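Uncharacterized conserved protein (Vibrio parahaemolyticus, PDB 3MUQ) is of unknown function but, as a member of the periplasmic binding protein superfamily, probably captures a solute between two lobes. Local coordinates at residues 8-13 with 53-58; 26-31 with 217-222; 75-80 with 200-205; 103-108 with 191-196. One frame throughout, in Å; residues are numbered along the deposited sequence.

Interaction 1 of 4, residues 8-13 with 53-58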
loop_
_atom_site.group_PDB
_atom_site.type_symbol
_atom_site.label_atom_id
_atom_site.label_comp_id
_atom_site.label_asym_id
_atom_site.label_seq_id
_atom_site.Cartn_x
_atom_site.Cartn_y
_atom_site.Cartn_z
ATOM N N ARG A 8 -17.369 -12.393 -7.000
ATOM C CA ARG A 8 -17.654 -12.828 -5.646
ATOM C C ARG A 8 -16.387 -12.753 -4.800
ATOM O O ARG A 8 -15.368 -13.355 -5.148
ATOM C CB ARG A 8 -18.225 -14.253 -5.659
ATOM C CG ARG A 8 -19.493 -14.388 -6.483
ATOM C CD ARG A 8 -20.049 -15.807 -6.447
ATOM N NE ARG A 8 -19.181 -16.769 -7.117
ATOM C CZ ARG A 8 -18.569 -16.541 -8.274
ATOM N NH1 ARG A 8 -18.747 -15.382 -8.904
ATOM N NH2 ARG A 8 -17.777 -17.477 -8.799
ATOM N N LEU A 9 -16.471 -12.011 -3.695
ATOM C CA LEU A 9 -15.365 -11.814 -2.763
ATOM C C LEU A 9 -15.677 -12.470 -1.430
ATOM O O LEU A 9 -16.693 -12.157 -0.810
ATOM C CB LEU A 9 -15.150 -10.308 -2.507
ATOM C CG LEU A 9 -14.156 -9.957 -1.394
ATOM C CD1 LEU A 9 -12.716 -10.405 -1.769
ATOM C CD2 LEU A 9 -14.202 -8.464 -1.057
ATOM N N ALA A 10 -14.815 -13.381 -0.985
ATOM C CA ALA A 10 -14.908 -13.880 0.387
ATOM C C ALA A 10 -14.009 -13.027 1.266
ATOM O O ALA A 10 -12.844 -12.773 0.922
ATOM C CB ALA A 10 -14.496 -15.373 0.481
ATOM N N THR A 11 -14.535 -12.562 2.394
ATOM C CA THR A 11 -13.691 -11.841 3.350
ATOM C C THR A 11 -14.115 -12.154 4.778
ATOM O O THR A 11 -15.017 -12.962 4.996
ATOM C CB THR A 11 -13.733 -10.304 3.116
ATOM O OG1 THR A 11 -12.647 -9.670 3.812
ATOM C CG2 THR A 11 -15.066 -9.727 3.580
ATOM N N THR A 12 -13.476 -11.510 5.751
ATOM C CA THR A 12 -13.821 -11.750 7.148
ATOM C C THR A 12 -14.990 -10.898 7.653
ATOM O O THR A 12 -15.288 -9.831 7.120
ATOM C CB THR A 12 -12.634 -11.493 8.092
ATOM O OG1 THR A 12 -12.463 -10.082 8.268
ATOM C CG2 THR A 12 -11.348 -12.119 7.543
ATOM N N THR A 13 -15.637 -11.387 8.704
ATOM C CA THR A 13 -16.700 -10.652 9.376
ATOM C C THR A 13 -16.180 -9.309 9.878
ATOM O O THR A 13 -16.842 -8.297 9.703
ATOM C CB THR A 13 -17.272 -11.465 10.553
ATOM O OG1 THR A 13 -17.544 -12.804 10.115
ATOM C CG2 THR A 13 -18.559 -10.837 11.055
ATOM N N GLY A 53 -13.467 -23.038 -4.662
ATOM C CA GLY A 53 -13.888 -22.394 -5.897
ATOM C C GLY A 53 -15.294 -21.824 -5.856
ATOM O O GLY A 53 -15.941 -21.673 -6.896
ATOM N N ASP A 54 -15.764 -21.491 -4.653
ATOM C CA ASP A 54 -17.098 -20.920 -4.475
ATOM C C ASP A 54 -17.096 -19.435 -4.827
ATOM O O ASP A 54 -18.141 -18.883 -5.163
ATOM C CB ASP A 54 -17.589 -21.050 -3.018
ATOM C CG ASP A 54 -17.524 -22.466 -2.480
ATOM O OD1 ASP A 54 -17.390 -23.421 -3.272
ATOM O OD2 ASP A 54 -17.622 -22.626 -1.238
ATOM N N VAL A 55 -15.928 -18.791 -4.701
ATOM C CA VAL A 55 -15.788 -17.356 -4.925
ATOM C C VAL A 55 -14.608 -17.098 -5.872
ATOM O O VAL A 55 -13.840 -18.015 -6.179
ATOM C CB VAL A 55 -15.542 -16.591 -3.604
ATOM C CG1 VAL A 55 -16.744 -16.704 -2.656
ATOM C CG2 VAL A 55 -14.259 -17.079 -2.932
ATOM N N ASP A 56 -14.443 -15.850 -6.300
ATOM C CA ASP A 56 -13.415 -15.516 -7.293
ATOM C C ASP A 56 -12.116 -15.010 -6.696
ATOM O O ASP A 56 -11.064 -15.106 -7.335
ATOM C CB ASP A 56 -13.949 -14.489 -8.281
ATOM C CG ASP A 56 -15.250 -14.930 -8.919
ATOM O OD1 ASP A 56 -15.284 -16.047 -9.473
ATOM O OD2 ASP A 56 -16.231 -14.162 -8.870
ATOM N N LEU A 57 -12.194 -14.434 -5.499
ATOM C CA LEU A 57 -10.997 -14.006 -4.787
ATOM C C LEU A 57 -11.295 -13.828 -3.303
ATOM O O LEU A 57 -12.461 -13.794 -2.895
ATOM C CB LEU A 57 -10.409 -12.723 -5.398
ATOM C CG LEU A 57 -11.048 -11.363 -5.060
ATOM C CD1 LEU A 57 -10.180 -10.219 -5.604
ATOM C CD2 LEU A 57 -12.484 -11.259 -5.597
ATOM N N VAL A 58 -10.241 -13.714 -2.499
ATOM C CA VAL A 58 -10.390 -13.575 -1.059
ATOM C C VAL A 58 -9.609 -12.383 -0.511
ATOM O O VAL A 58 -8.585 -11.971 -1.069
ATOM C CB VAL A 58 -9.919 -14.844 -0.294
ATOM C CG1 VAL A 58 -10.695 -16.090 -0.736
ATOM C CG2 VAL A 58 -8.434 -15.038 -0.487
HETATM O O HOH W 1 -18.452 -20.659 -8.140
#

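Interaction 2 of 4, residues 26-31 with 217-222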
loop_
_atom_site.group_PDB
_atom_site.type_symbol
_atom_site.label_atom_id
_atom_site.label_comp_id
_atom_site.label_asym_id
_atom_site.label_seq_id
_atom_site.Cartn_x
_atom_site.Cartn_y
_atom_site.Cartn_z
ATOM N N PRO A 26 -18.495 1.189 -4.344
ATOM C CA PRO A 26 -19.220 2.146 -5.184
ATOM C C PRO A 26 -18.330 2.747 -6.265
ATOM O O PRO A 26 -18.727 2.784 -7.437
ATOM C CB PRO A 26 -19.651 3.224 -4.183
ATOM C CG PRO A 26 -19.789 2.484 -2.883
ATOM C CD PRO A 26 -18.704 1.441 -2.903
ATOM N N GLN A 27 -17.132 3.199 -5.890
ATOM C CA GLN A 27 -16.224 3.758 -6.889
ATOM C C GLN A 27 -15.764 2.693 -7.884
ATOM O O GLN A 27 -15.690 2.939 -9.095
ATOM C CB GLN A 27 -15.011 4.426 -6.231
ATOM C CG GLN A 27 -14.190 5.284 -7.212
ATOM C CD GLN A 27 -15.015 6.417 -7.813
ATOM O OE1 GLN A 27 -15.665 7.173 -7.091
ATOM N NE2 GLN A 27 -15.004 6.529 -9.139
ATOM N N PHE A 28 -15.461 1.502 -7.381
ATOM C CA PHE A 28 -14.996 0.439 -8.268
ATOM C C PHE A 28 -16.056 0.076 -9.295
ATOM O O PHE A 28 -15.730 -0.146 -10.460
ATOM C CB PHE A 28 -14.512 -0.788 -7.484
ATOM C CG PHE A 28 -14.168 -1.962 -8.346
ATOM C CD1 PHE A 28 -13.036 -1.944 -9.147
ATOM C CD2 PHE A 28 -14.981 -3.090 -8.363
ATOM C CE1 PHE A 28 -12.706 -3.035 -9.953
ATOM C CE2 PHE A 28 -14.648 -4.190 -9.165
ATOM C CZ PHE A 28 -13.515 -4.151 -9.967
ATOM N N GLU A 29 -17.321 0.013 -8.877
ATOM C CA GLU A 29 -18.392 -0.307 -9.825
ATOM C C GLU A 29 -18.549 0.814 -10.830
ATOM O O GLU A 29 -18.707 0.570 -12.026
ATOM C CB GLU A 29 -19.744 -0.554 -9.135
ATOM C CG GLU A 29 -20.845 -0.958 -10.135
ATOM C CD GLU A 29 -22.238 -1.052 -9.522
ATOM O OE1 GLU A 29 -22.355 -1.107 -8.282
ATOM O OE2 GLU A 29 -23.222 -1.068 -10.287
ATOM N N LYS A 30 -18.521 2.045 -10.334
ATOM C CA LYS A 30 -18.608 3.209 -11.197
ATOM C C LYS A 30 -17.494 3.143 -12.231
ATOM O O LYS A 30 -17.715 3.386 -13.413
ATOM C CB LYS A 30 -18.471 4.485 -10.358
ATOM C CG LYS A 30 -18.399 5.786 -11.152
ATOM C CD LYS A 30 -19.783 6.262 -11.569
ATOM C CE LYS A 30 -19.719 7.514 -12.438
ATOM N NZ LYS A 30 -21.067 7.886 -12.971
ATOM N N ASP A 31 -16.290 2.809 -11.783
ATOM C CA ASP A 31 -15.135 2.793 -12.684
ATOM C C ASP A 31 -15.212 1.693 -13.738
ATOM O O ASP A 31 -14.953 1.937 -14.906
ATOM C CB ASP A 31 -13.833 2.645 -11.891
ATOM C CG ASP A 31 -13.358 3.957 -11.275
ATOM O OD1 ASP A 31 -13.933 5.008 -11.604
ATOM O OD2 ASP A 31 -12.393 3.936 -10.478
ATOM N N LYS A 217 -9.279 -10.296 -11.111
ATOM C CA LYS A 217 -8.019 -9.602 -11.328
ATOM C C LYS A 217 -8.206 -8.087 -11.555
ATOM O O LYS A 217 -7.384 -7.285 -11.124
ATOM C CB LYS A 217 -7.196 -10.236 -12.451
ATOM C CG LYS A 217 -5.802 -9.600 -12.512
ATOM C CD LYS A 217 -4.850 -10.357 -13.398
ATOM C CE LYS A 217 -3.470 -9.688 -13.399
ATOM N NZ LYS A 217 -3.530 -8.335 -14.020
ATOM N N ALA A 218 -9.280 -7.686 -12.229
ATOM C CA ALA A 218 -9.550 -6.251 -12.353
ATOM C C ALA A 218 -9.718 -5.584 -10.966
ATOM O O ALA A 218 -9.230 -4.484 -10.723
ATOM C CB ALA A 218 -10.781 -6.008 -13.227
ATOM N N PHE A 219 -10.408 -6.256 -10.058
ATOM C CA PHE A 219 -10.656 -5.699 -8.732
ATOM C C PHE A 219 -9.341 -5.581 -7.978
ATOM O O PHE A 219 -9.057 -4.554 -7.362
ATOM C CB PHE A 219 -11.650 -6.590 -7.967
ATOM C CG PHE A 219 -12.129 -6.006 -6.669
ATOM C CD1 PHE A 219 -12.261 -4.634 -6.515
ATOM C CD2 PHE A 219 -12.473 -6.831 -5.614
ATOM C CE1 PHE A 219 -12.703 -4.092 -5.336
ATOM C CE2 PHE A 219 -12.918 -6.300 -4.424
ATOM C CZ PHE A 219 -13.037 -4.918 -4.284
ATOM N N SER A 220 -8.536 -6.638 -8.043
ATOM C CA SER A 220 -7.240 -6.646 -7.368
ATOM C C SER A 220 -6.332 -5.568 -7.947
ATOM O O SER A 220 -5.766 -4.792 -7.193
ATOM C CB SER A 220 -6.563 -8.017 -7.478
ATOM O OG SER A 220 -5.265 -7.982 -6.903
ATOM N N ASP A 221 -6.205 -5.518 -9.280
ATOM C CA ASP A 221 -5.419 -4.477 -9.952
ATOM C C ASP A 221 -5.896 -3.085 -9.512
ATOM O O ASP A 221 -5.101 -2.211 -9.175
ATOM C CB ASP A 221 -5.547 -4.600 -11.483
ATOM C CG ASP A 221 -4.845 -5.818 -12.034
ATOM O OD1 ASP A 221 -3.994 -6.391 -11.316
ATOM O OD2 ASP A 221 -5.143 -6.201 -13.190
ATOM N N TRP A 222 -7.207 -2.883 -9.499
ATOM C CA TRP A 222 -7.751 -1.590 -9.090
ATOM C C TRP A 222 -7.387 -1.276 -7.631
ATOM O O TRP A 222 -6.986 -0.156 -7.301
ATOM C CB TRP A 222 -9.266 -1.591 -9.290
ATOM C CG TRP A 222 -9.982 -0.305 -8.953
ATOM C CD1 TRP A 222 -10.246 0.737 -9.807
ATOM C CD2 TRP A 222 -10.564 0.056 -7.687
ATOM N NE1 TRP A 222 -10.950 1.728 -9.145
ATOM C CE2 TRP A 222 -11.153 1.339 -7.845
ATOM C CE3 TRP A 222 -10.642 -0.574 -6.441
ATOM C CZ2 TRP A 222 -11.812 2.005 -6.793
ATOM C CZ3 TRP A 222 -11.302 0.082 -5.397
ATOM C CH2 TRP A 222 -11.879 1.365 -5.581
#

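Interaction 3 of 4, residues 75-80 with 200-205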
loop_
_atom_site.group_PDB
_atom_site.type_symbol
_atom_site.label_atom_id
_atom_site.label_comp_id
_atom_site.label_asym_id
_atom_site.label_seq_id
_atom_site.Cartn_x
_atom_site.Cartn_y
_atom_site.Cartn_z
ATOM N N GLY A 75 -4.640 -20.200 -4.141
ATOM C CA GLY A 75 -4.708 -18.817 -4.583
ATOM C C GLY A 75 -3.447 -18.403 -5.318
ATOM O O GLY A 75 -2.375 -19.021 -5.140
ATOM N N VAL A 76 -3.579 -17.364 -6.144
ATOM C CA VAL A 76 -2.463 -16.816 -6.902
ATOM C C VAL A 76 -2.483 -15.291 -6.864
ATOM O O VAL A 76 -3.469 -14.696 -6.436
ATOM C CB VAL A 76 -2.516 -17.261 -8.383
ATOM C CG1 VAL A 76 -2.400 -18.788 -8.506
ATOM C CG2 VAL A 76 -3.795 -16.749 -9.045
ATOM N N LEU A 77 -1.396 -14.683 -7.347
ATOM C CA LEU A 77 -1.173 -13.234 -7.302
ATOM C C LEU A 77 -1.567 -12.574 -5.985
ATOM O O LEU A 77 -2.302 -11.584 -5.977
ATOM C CB LEU A 77 -1.876 -12.537 -8.469
ATOM C CG LEU A 77 -1.369 -12.959 -9.842
ATOM C CD1 LEU A 77 -2.083 -12.187 -10.946
ATOM C CD2 LEU A 77 0.152 -12.737 -9.886
ATOM N N PRO A 78 -1.055 -13.097 -4.867
ATOM C CA PRO A 78 -1.370 -12.461 -3.593
ATOM C C PRO A 78 -0.746 -11.071 -3.536
ATOM O O PRO A 78 0.376 -10.860 -4.005
ATOM C CB PRO A 78 -0.708 -13.382 -2.580
ATOM C CG PRO A 78 0.406 -13.993 -3.337
ATOM C CD PRO A 78 -0.193 -14.273 -4.682
ATOM N N ARG A 79 -1.488 -10.130 -2.973
ATOM C CA ARG A 79 -1.035 -8.762 -2.914
ATOM C C ARG A 79 -1.390 -8.174 -1.584
ATOM O O ARG A 79 -2.511 -8.353 -1.086
ATOM C CB ARG A 79 -1.669 -7.939 -4.026
ATOM C CG ARG A 79 -1.003 -8.159 -5.371
ATOM C CD ARG A 79 -2.015 -8.043 -6.460
ATOM N NE ARG A 79 -1.424 -8.153 -7.786
ATOM C CZ ARG A 79 -2.030 -7.739 -8.887
ATOM N NH1 ARG A 79 -3.242 -7.207 -8.797
ATOM N NH2 ARG A 79 -1.435 -7.858 -10.072
ATOM N N LYS A 80 -0.429 -7.459 -1.013
ATOM C CA LYS A 80 -0.663 -6.766 0.246
ATOM C C LYS A 80 -1.427 -5.477 -0.032
ATOM O O LYS A 80 -1.001 -4.666 -0.837
ATOM C CB LYS A 80 0.674 -6.493 0.940
ATOM C CG LYS A 80 1.427 -7.775 1.314
ATOM C CD LYS A 80 0.896 -8.371 2.617
ATOM C CE LYS A 80 1.566 -9.703 2.939
ATOM N NZ LYS A 80 1.173 -10.193 4.301
ATOM N N VAL A 200 -5.151 -9.527 -0.589
ATOM C CA VAL A 200 -6.191 -9.943 -1.503
ATOM C C VAL A 200 -5.535 -10.969 -2.416
ATOM O O VAL A 200 -4.434 -10.735 -2.954
ATOM C CB VAL A 200 -6.764 -8.739 -2.300
ATOM C CG1 VAL A 200 -5.641 -7.943 -2.929
ATOM C CG2 VAL A 200 -7.737 -9.220 -3.380
ATOM N N ILE A 201 -6.188 -12.120 -2.557
ATOM C CA ILE A 201 -5.628 -13.229 -3.320
ATOM C C ILE A 201 -6.667 -13.828 -4.259
ATOM O O ILE A 201 -7.794 -14.136 -3.852
ATOM C CB ILE A 201 -5.119 -14.335 -2.373
ATOM C CG1 ILE A 201 -4.260 -13.715 -1.269
ATOM C CG2 ILE A 201 -4.353 -15.419 -3.153
ATOM C CD1 ILE A 201 -3.846 -14.705 -0.177
ATOM N N LEU A 202 -6.274 -14.001 -5.511
ATOM C CA LEU A 202 -7.159 -14.529 -6.533
ATOM C C LEU A 202 -7.282 -16.044 -6.434
ATOM O O LEU A 202 -6.296 -16.740 -6.203
ATOM C CB LEU A 202 -6.599 -14.188 -7.905
ATOM C CG LEU A 202 -6.305 -12.706 -8.106
ATOM C CD1 LEU A 202 -5.768 -12.487 -9.528
ATOM C CD2 LEU A 202 -7.563 -11.885 -7.842
ATOM N N VAL A 203 -8.486 -16.558 -6.650
ATOM C CA VAL A 203 -8.649 -17.997 -6.748
ATOM C C VAL A 203 -7.948 -18.493 -8.013
ATOM O O VAL A 203 -8.081 -17.903 -9.086
ATOM C CB VAL A 203 -10.132 -18.407 -6.701
ATOM C CG1 VAL A 203 -10.296 -19.898 -7.030
ATOM C CG2 VAL A 203 -10.740 -18.022 -5.311
ATOM N N ASN A 204 -7.172 -19.562 -7.877
ATOM C CA ASN A 204 -6.363 -20.058 -8.986
ATOM C C ASN A 204 -7.217 -20.503 -10.188
ATOM O O ASN A 204 -7.953 -21.478 -10.098
ATOM C CB ASN A 204 -5.503 -21.209 -8.492
ATOM C CG ASN A 204 -4.514 -21.695 -9.541
ATOM O OD1 ASN A 204 -4.619 -21.363 -10.730
ATOM N ND2 ASN A 204 -3.540 -22.483 -9.100
ATOM N N PRO A 205 -7.115 -19.792 -11.323
ATOM C CA PRO A 205 -7.988 -20.119 -12.462
ATOM C C PRO A 205 -7.634 -21.465 -13.081
ATOM O O PRO A 205 -8.423 -22.028 -13.827
ATOM C CB PRO A 205 -7.699 -18.992 -13.457
ATOM C CG PRO A 205 -6.301 -18.580 -13.148
ATOM C CD PRO A 205 -6.198 -18.684 -11.639
HETATM O O HOH W 2 -4.653 -10.387 -5.739
#

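Interaction 4 of 4, residues 103-108 with 191-196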
loop_
_atom_site.group_PDB
_atom_site.type_symbol
_atom_site.label_atom_id
_atom_site.label_comp_id
_atom_site.label_asym_id
_atom_site.label_seq_id
_atom_site.Cartn_x
_atom_site.Cartn_y
_atom_site.Cartn_z
ATOM N N SER A 103 -1.748 -8.387 26.978
ATOM C CA SER A 103 -2.581 -8.266 25.791
ATOM C C SER A 103 -3.254 -6.907 25.759
ATOM O O SER A 103 -3.303 -6.211 26.771
ATOM C CB SER A 103 -3.635 -9.368 25.753
ATOM O OG SER A 103 -4.643 -9.144 26.721
ATOM N N VAL A 104 -3.765 -6.524 24.595
ATOM C CA VAL A 104 -4.468 -5.263 24.481
ATOM C C VAL A 104 -5.830 -5.393 25.170
ATOM O O VAL A 104 -6.405 -4.402 25.639
ATOM C CB VAL A 104 -4.618 -4.811 23.004
ATOM C CG1 VAL A 104 -5.446 -5.801 22.214
ATOM C CG2 VAL A 104 -5.231 -3.425 22.930
ATOM N N LEU A 105 -6.347 -6.617 25.259
ATOM C CA LEU A 105 -7.611 -6.806 25.965
ATOM C C LEU A 105 -7.433 -6.553 27.475
ATOM O O LEU A 105 -8.296 -5.952 28.108
ATOM C CB LEU A 105 -8.222 -8.180 25.677
ATOM C CG LEU A 105 -8.532 -8.512 24.213
ATOM C CD1 LEU A 105 -9.340 -9.789 24.159
ATOM C CD2 LEU A 105 -9.290 -7.395 23.505
ATOM N N ASP A 106 -6.305 -6.982 28.041
ATOM C CA ASP A 106 -5.961 -6.607 29.412
ATOM C C ASP A 106 -5.876 -5.085 29.566
ATOM O O ASP A 106 -6.345 -4.511 30.561
ATOM C CB ASP A 106 -4.633 -7.238 29.842
ATOM C CG ASP A 106 -4.735 -8.743 30.014
ATOM O OD1 ASP A 106 -5.876 -9.248 30.148
ATOM O OD2 ASP A 106 -3.678 -9.418 30.010
ATOM N N VAL A 107 -5.275 -4.433 28.580
ATOM C CA VAL A 107 -5.158 -2.984 28.611
ATOM C C VAL A 107 -6.541 -2.315 28.654
ATOM O O VAL A 107 -6.798 -1.456 29.501
ATOM C CB VAL A 107 -4.308 -2.432 27.433
ATOM C CG1 VAL A 107 -4.378 -0.927 27.410
ATOM C CG2 VAL A 107 -2.839 -2.901 27.551
ATOM N N PHE A 108 -7.438 -2.714 27.761
ATOM C CA PHE A 108 -8.788 -2.141 27.761
ATOM C C PHE A 108 -9.516 -2.377 29.088
ATOM O O PHE A 108 -10.064 -1.447 29.678
ATOM C CB PHE A 108 -9.607 -2.655 26.570
ATOM C CG PHE A 108 -9.365 -1.887 25.294
ATOM C CD1 PHE A 108 -8.074 -1.611 24.871
ATOM C CD2 PHE A 108 -10.428 -1.439 24.518
ATOM C CE1 PHE A 108 -7.848 -0.897 23.693
ATOM C CE2 PHE A 108 -10.214 -0.737 23.339
ATOM C CZ PHE A 108 -8.930 -0.461 22.928
ATOM N N ASP A 191 1.045 -6.587 20.849
ATOM C CA ASP A 191 -0.097 -7.476 20.656
ATOM C C ASP A 191 -0.391 -7.639 19.160
ATOM O O ASP A 191 -0.541 -6.661 18.428
ATOM C CB ASP A 191 -1.323 -6.958 21.428
ATOM C CG ASP A 191 -2.444 -8.008 21.568
ATOM O OD1 ASP A 191 -2.675 -8.814 20.644
ATOM O OD2 ASP A 191 -3.129 -8.015 22.610
ATOM N N GLU A 192 -0.465 -8.890 18.715
ATOM C CA GLU A 192 -0.646 -9.191 17.305
ATOM C C GLU A 192 -1.997 -8.721 16.788
ATOM O O GLU A 192 -2.200 -8.597 15.584
ATOM C CB GLU A 192 -0.434 -10.686 17.037
ATOM C CG GLU A 192 1.023 -11.112 17.215
ATOM C CD GLU A 192 1.309 -12.535 16.754
ATOM O OE1 GLU A 192 0.636 -13.474 17.236
ATOM O OE2 GLU A 192 2.223 -12.713 15.915
ATOM N N LYS A 193 -2.918 -8.448 17.697
ATOM C CA LYS A 193 -4.196 -7.874 17.304
ATOM C C LYS A 193 -4.035 -6.438 16.797
ATOM O O LYS A 193 -4.906 -5.927 16.091
ATOM C CB LYS A 193 -5.184 -7.891 18.466
ATOM C CG LYS A 193 -5.480 -9.269 19.021
ATOM C CD LYS A 193 -6.861 -9.290 19.644
ATOM C CE LYS A 193 -6.889 -10.148 20.888
ATOM N NZ LYS A 193 -6.288 -11.483 20.657
ATOM N N LEU A 194 -2.927 -5.797 17.162
ATOM C CA LEU A 194 -2.703 -4.383 16.842
ATOM C C LEU A 194 -2.051 -4.189 15.471
ATOM O O LEU A 194 -2.007 -3.076 14.941
ATOM C CB LEU A 194 -1.865 -3.708 17.941
ATOM C CG LEU A 194 -2.533 -3.568 19.324
ATOM C CD1 LEU A 194 -1.589 -2.913 20.340
ATOM C CD2 LEU A 194 -3.826 -2.776 19.247
ATOM N N PHE A 195 -1.547 -5.278 14.901
ATOM C CA PHE A 195 -0.886 -5.213 13.607
ATOM C C PHE A 195 -1.489 -6.219 12.623
ATOM O O PHE A 195 -1.382 -7.431 12.790
ATOM C CB PHE A 195 0.625 -5.424 13.762
ATOM C CG PHE A 195 1.407 -5.095 12.522
ATOM C CD1 PHE A 195 1.750 -3.784 12.230
ATOM C CD2 PHE A 195 1.782 -6.097 11.635
ATOM C CE1 PHE A 195 2.469 -3.468 11.074
ATOM C CE2 PHE A 195 2.508 -5.785 10.482
ATOM C CZ PHE A 195 2.847 -4.473 10.206
ATOM N N ASN A 196 -2.132 -5.704 11.593
ATOM C CA ASN A 196 -2.818 -6.551 10.632
ATOM C C ASN A 196 -2.488 -6.212 9.191
ATOM O O ASN A 196 -3.015 -5.254 8.636
ATOM C CB ASN A 196 -4.328 -6.484 10.837
ATOM C CG ASN A 196 -4.770 -7.238 12.064
ATOM O OD1 ASN A 196 -4.827 -8.472 12.059
ATOM N ND2 ASN A 196 -5.068 -6.505 13.135
#

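Interaction 1 of 4, residues 8-13 with 53-58
Arg8 is gripped along its whole length by Asp54, Val55 and Asp56, just where strand 57-60 is about to begin. Its CB rests against Val55 CB at 4.1 Å, and CG passes Asp56 OD2. CD comes near the carbonyl oxygen of Asp54, and NE bonds to that same oxygen, Arg8 NE to Asp54 O being 3.1 Å. A bend at the third torsion (chi3 -67°) turns the guanidinium back over Asp56, whose backbone N lies over one of its faces. There Arg8 NH1 forms a salt bridge with Asp56 OD2 at 2.8 Å, although the guanidinium and carboxylate planes stand nearly perpendicular, 88° apart. NH2 lies beside Asp56 OD1 and also makes a weak bond to a water held by Gly53 O. Asp56 OD2 has a second donor, since Arg8 N reaches it at 2.8 Å along an almost straight bond on its anti side, tilted out of the carboxylate plane. In return Arg8 O accepts from Asp56 N (2.9 Å) and, weakly, from Leu57 N. The regular parallel ladder continues with Ala10 N to Leu57 O, 3.1 Å. Leu9 CD1 meets Leu57 CG at 3.8 Å on the face covered by helix 213-224, while Ala10 packs on Val55 and Val58 on the face covered by helix 43-51. Strand 6-12 thus lies between strands 35-41 and 57-60, which helix 43-51 joins by a beta-alpha-beta crossover, an order consistent with a lobe of a type II periplasmic binding protein.

Interaction 2 of 4, residues 26-31 with 217-222
Phe28 is wedged between Phe219 and Trp222, and this aromatic cluster is the tight part of the contact. Phe219 CD1 sits over the centre of the Phe28 ring, 3.6 Å from Phe28 CE2, with the two planes inclined at 43°. Toward Trp222 the same ring presents its edge: Phe28 CD1 lies 3.5 Å from Trp222 CG, in an edge-to-face pair with the indole. Phe28 CB adds a CH-pi contact, 3.7 Å above the centroid of the six-membered ring of Trp222 and almost on its normal. With CG anti to the backbone N (chi1 174°), Phe28 extends from its helix far enough to bridge axes 11.3 Å apart. At the indole edge Trp222 NE1 donates to the anti lone pair of Asp31 OD2 at 3.0 Å, which fixes the rotation of the ring. Packing is slacker at the partly exposed Gln27, whose CB comes no closer than 4.1 Å to Trp222 CZ2, while its amide turns back to Asp31 OD1. That oxygen also pairs with Arg227. The axes of segments 26-31 and 217-222, parts of helices 20-32 and 213-224, make an angle of 118°, with Leu231 of helix 226-236 against Gln27 and Trp222, Tyr34 against Phe28, and Ala177 and Leu176 of the second subunit against Asp31 and Ala218.

Interaction 3 of 4, residues 75-80 with 200-205
Val76 and Leu202 form an antiparallel hydrogen-bonded pair, as do Arg79 and Val200, but the register slips by one residue between them, so that Leu77 and Pro78 together face Ile201 in a beta bulge. The first pair is joined by Val76 N to Leu202 O at 2.8 Å and by its reciprocal bond; the second includes Val200 N to Arg79 O at 2.9 Å. Within the bulge a water donates to Leu77 O and is a second donor to Val200 O, which already accepts from Arg79 N. Leu77 has positive phi (42°), and the chain turns its corner there. Among the side chains, Val76 has two separate tasks: CG1 lies 3.7 Å from Asn204 CG, while CG2 meets Leu202 CB at 4.0 Å and Pro205 CD at a like distance. Leu77 CD1 touches Leu202 CD1 across the bulge. On the other face Ile201 CG1 packs on Pro78 CB at 3.8 Å, and Ile201 CG2 comes close over Gly75 CA, which has no side chain to obstruct it. Arg79 CB reaches Val200 CG1, but its guanidinium leads off to Asp221 and Ser220 of helix 213-224. The contact therefore combines backbone bonding with apolar cover, and its watered bulge lets the chain turn at Leu77 while strands 75-76 and 78-90 both stay paired with strand 195-203.

Interaction 4 of 4, residues 103-108 with 191-196
The carboxylate of Asp191 is the flat group at the centre of this contact, set against the start of helix 104-113. Over one face lies Val104 CG1, almost directly above Asp191 OD2 at a tight 3.2 Å. Ser103 CB passes the same oxygen on the other side of the plane, at 3.5 Å. At the edge Val104 N donates to the anti lone pair of Asp191 OD2, with a distance of 2.6 Å and an angle of 166°. Asp191 OD1 turns inward and accepts Lys193 N at 3.0 Å, closing an Asx turn. Its CG is anti to the backbone N (chi1 -165°), which carries the carboxylate out across the gap to the helix. Apolar contacts flank the bond: Val104 CG2 meets Leu194 CD2 at 4.0 Å, and the Lys193 chain crosses Leu105 at about a right angle, its CE 4.1 Å from Leu105 CG. Ser103, the N-cap, takes Asp106 N on its OG, so the first turn is capped by Ser103, while Asp191 accepts Val104 N from across the contact. Two backbone N-H groups thus grip one carboxylate, one on each oxygen. The Val104 N bond ties the 191-194 turn to the helix start, and the helix end would probably favour the charged form of Asp191.

Interactions 1, 2 and 3 gather in one lobe and touch one another, whereas interaction 4 stands apart, its centre about 27 to 32 Å from theirs. Interactions 1 and 3 are successive parts of the same sheet, joined where strand 57-60 pairs with strand 195-203 through Val58 O and Ile201 N. Phe219 of interaction 2 packs under Leu9 and Leu57, and Arg79 of interaction 3 bonds to Asp221, fastening helix 213-224 to the sheet. These three are largely buried; interaction 4 is only partly so. The chemistry of the four differs accordingly: a parallel ladder with a salt bridge at 8-13/53-58, a bulged antiparallel ladder with apolar cover at 75-80/200-205, aromatic packing at 26-31/217-222, and a carboxylate bound to the first backbone N-H of a helix at 103-108/191-196.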